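Local coordinates for protein TetR family transcriptional regulator (Clostridium perfringens, PDB 6AZH) that probably binds DNA as a dimeric TetR-family transcriptional regulator, with a putative role in fatty acid metabolism, at residues E124-E127 and G128-I132. Residues are numbered along the deposited sequence; the frame is centred on the assembly and turned at random.
Sequences EYIE and GIERI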
loop_
_atom_site.group_PDB
_atom_site.type_symbol
_atom_site.label_atom_id
_atom_site.label_comp_id
_atom_site.label_asym_id
_atom_site.label_seq_id
_atom_site.Cartn_x
_atom_site.Cartn_y
_atom_site.Cartn_z
ATOM N N GLU A 124 -13.677 8.563 1.397
ATOM C CA GLU A 124 -14.814 8.621 2.313
ATOM C C GLU A 124 -14.506 7.936 3.640
ATOM O O GLU A 124 -14.826 8.465 4.713
ATOM C CB GLU A 124 -16.044 7.980 1.670
ATOM C CG GLU A 124 -16.683 8.825 0.578
ATOM C CD GLU A 124 -17.765 8.069 -0.189
ATOM O OE1 GLU A 124 -18.193 6.990 0.273
ATOM O OE2 GLU A 124 -18.186 8.557 -1.260
ATOM N N TYR A 125 -13.893 6.753 3.592
ATOM C CA TYR A 125 -13.503 6.086 4.829
ATOM C C TYR A 125 -12.464 6.904 5.591
ATOM O O TYR A 125 -12.579 7.092 6.808
ATOM C CB TYR A 125 -12.973 4.680 4.534
ATOM C CG TYR A 125 -12.472 3.958 5.764
ATOM C CD1 TYR A 125 -13.351 3.273 6.595
ATOM C CD2 TYR A 125 -11.126 3.968 6.108
ATOM C CE1 TYR A 125 -12.909 2.624 7.710
ATOM C CE2 TYR A 125 -10.676 3.318 7.234
ATOM C CZ TYR A 125 -11.576 2.646 8.032
ATOM O OH TYR A 125 -11.137 1.992 9.164
ATOM N N ILE A 126 -11.436 7.398 4.893
ATOM C CA ILE A 126 -10.356 8.127 5.563
ATOM C C ILE A 126 -10.871 9.417 6.203
ATOM O O ILE A 126 -10.337 9.867 7.226
ATOM C CB ILE A 126 -9.203 8.377 4.566
ATOM C CG1 ILE A 126 -8.537 7.050 4.201
ATOM C CG2 ILE A 126 -8.146 9.345 5.133
ATOM C CD1 ILE A 126 -7.537 7.153 3.088
ATOM N N GLU A 127 -11.934 10.010 5.647
ATOM C CA GLU A 127 -12.500 11.213 6.255
ATOM C C GLU A 127 -13.039 10.946 7.653
ATOM O O GLU A 127 -13.051 11.852 8.494
ATOM C CB GLU A 127 -13.604 11.788 5.364
ATOM C CG GLU A 127 -13.059 12.578 4.190
ATOM C CD GLU A 127 -14.087 12.787 3.093
ATOM O OE1 GLU A 127 -15.245 12.338 3.257
ATOM O OE2 GLU A 127 -13.725 13.397 2.067
ATOM N N GLY A 128 -13.507 9.726 7.923
ATOM C CA GLY A 128 -13.893 9.394 9.286
ATOM C C GLY A 128 -12.714 9.440 10.243
ATOM O O GLY A 128 -12.834 9.937 11.365
ATOM N N ILE A 129 -11.558 8.922 9.807
ATOM C CA ILE A 129 -10.334 9.027 10.601
ATOM C C ILE A 129 -9.978 10.488 10.835
ATOM O O ILE A 129 -9.607 10.882 11.947
ATOM C CB ILE A 129 -9.170 8.270 9.922
ATOM C CG1 ILE A 129 -9.479 6.766 9.798
ATOM C CG2 ILE A 129 -7.839 8.501 10.690
ATOM C CD1 ILE A 129 -8.494 6.002 8.885
ATOM N N GLU A 130 -10.081 11.318 9.792
ATOM C CA GLU A 130 -9.800 12.743 9.961
ATOM C C GLU A 130 -10.701 13.357 11.018
ATOM O O GLU A 130 -10.251 14.186 11.820
ATOM C CB GLU A 130 -9.965 13.487 8.640
ATOM C CG GLU A 130 -8.979 13.013 7.591
ATOM C CD GLU A 130 -9.154 13.674 6.242
ATOM O OE1 GLU A 130 -9.943 14.634 6.139
ATOM O OE2 GLU A 130 -8.495 13.219 5.285
ATOM N N ARG A 131 -11.974 12.955 11.049
ATOM C CA ARG A 131 -12.889 13.526 12.034
ATOM C C ARG A 131 -12.453 13.199 13.460
ATOM O O ARG A 131 -12.514 14.064 14.337
ATOM C CB ARG A 131 -14.315 13.042 11.776
ATOM C CG ARG A 131 -14.913 13.598 10.480
ATOM C CD ARG A 131 -16.400 13.362 10.410
ATOM N NE ARG A 131 -16.720 11.959 10.173
ATOM C CZ ARG A 131 -16.798 11.405 8.962
ATOM N NH1 ARG A 131 -16.580 12.133 7.875
ATOM N NH2 ARG A 131 -17.096 10.123 8.839
ATOM N N ILE A 132 -12.021 11.962 13.716
ATOM C CA ILE A 132 -11.551 11.619 15.058
ATOM C C ILE A 132 -10.301 12.417 15.398
ATOM O O ILE A 132 -10.159 12.928 16.522
ATOM C CB ILE A 132 -11.313 10.103 15.187
ATOM C CG1 ILE A 132 -12.616 9.334 14.932
ATOM C CG2 ILE A 132 -10.732 9.741 16.576
ATOM C CD1 ILE A 132 -12.403 7.851 14.753
HETATM O O HOH W 1 -16.984 9.062 6.221
#
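Two successive turns of helix 113-138, in the C-terminal regulatory domain of this TetR-family protein, meet through Arg131, which folds back over Gly128 and Glu127. Its chain bends at chi3 (-72°), which turns the guanidinium back along the helix: Glu127 O sits 3.5 Å above the guanidinium plane and Gly128 CA rests against the same face, both displaced toward the rim. At the edge of the group, in its plane, Arg131 NH2 gives a hydrogen bond of 2.8 Å to a water, and this water in turn donates to Glu124 O at 2.7 Å. The guanidinium is thus tied to the carbonyl a turn before Gly128, while NE forms a salt bridge with Glu73 of helix 50-74, which probably helps to fix its rotation.

The helical frame beneath shows in two bonds, Glu130 N to Ile126 O and Arg131 N to Glu127 O, each 3.0 Å. At Gly128 the turn is locally opened: its N lies 3.7 Å from Glu124 O, the carbonyl that takes the water, and makes instead a weak i to i+3 bond, at 133°, to Tyr125 O.

On the buried side, Tyr125 has CG anti to its own N (chi1 177°), and the ring swings along the helix until CE2 lies 3.8 Å from Ile129 CD1, an oblique meeting. The phenol hydroxyl is hydrogen-bonded to Gln90 of helix 79-96, and the side chain packs on Met89 of that helix and on His66 and Leu69 of helix 50-74, within the helical bundle characteristic of TetR ligand-binding domains. Ile126 and Glu130 line the flank next to helix 147-165, Ile126 CG2 standing 3.9 Å from Glu130 OE2; that oxygen forms a salt bridge with Arg168 of the second subunit, carrying this flank to the dimer contact.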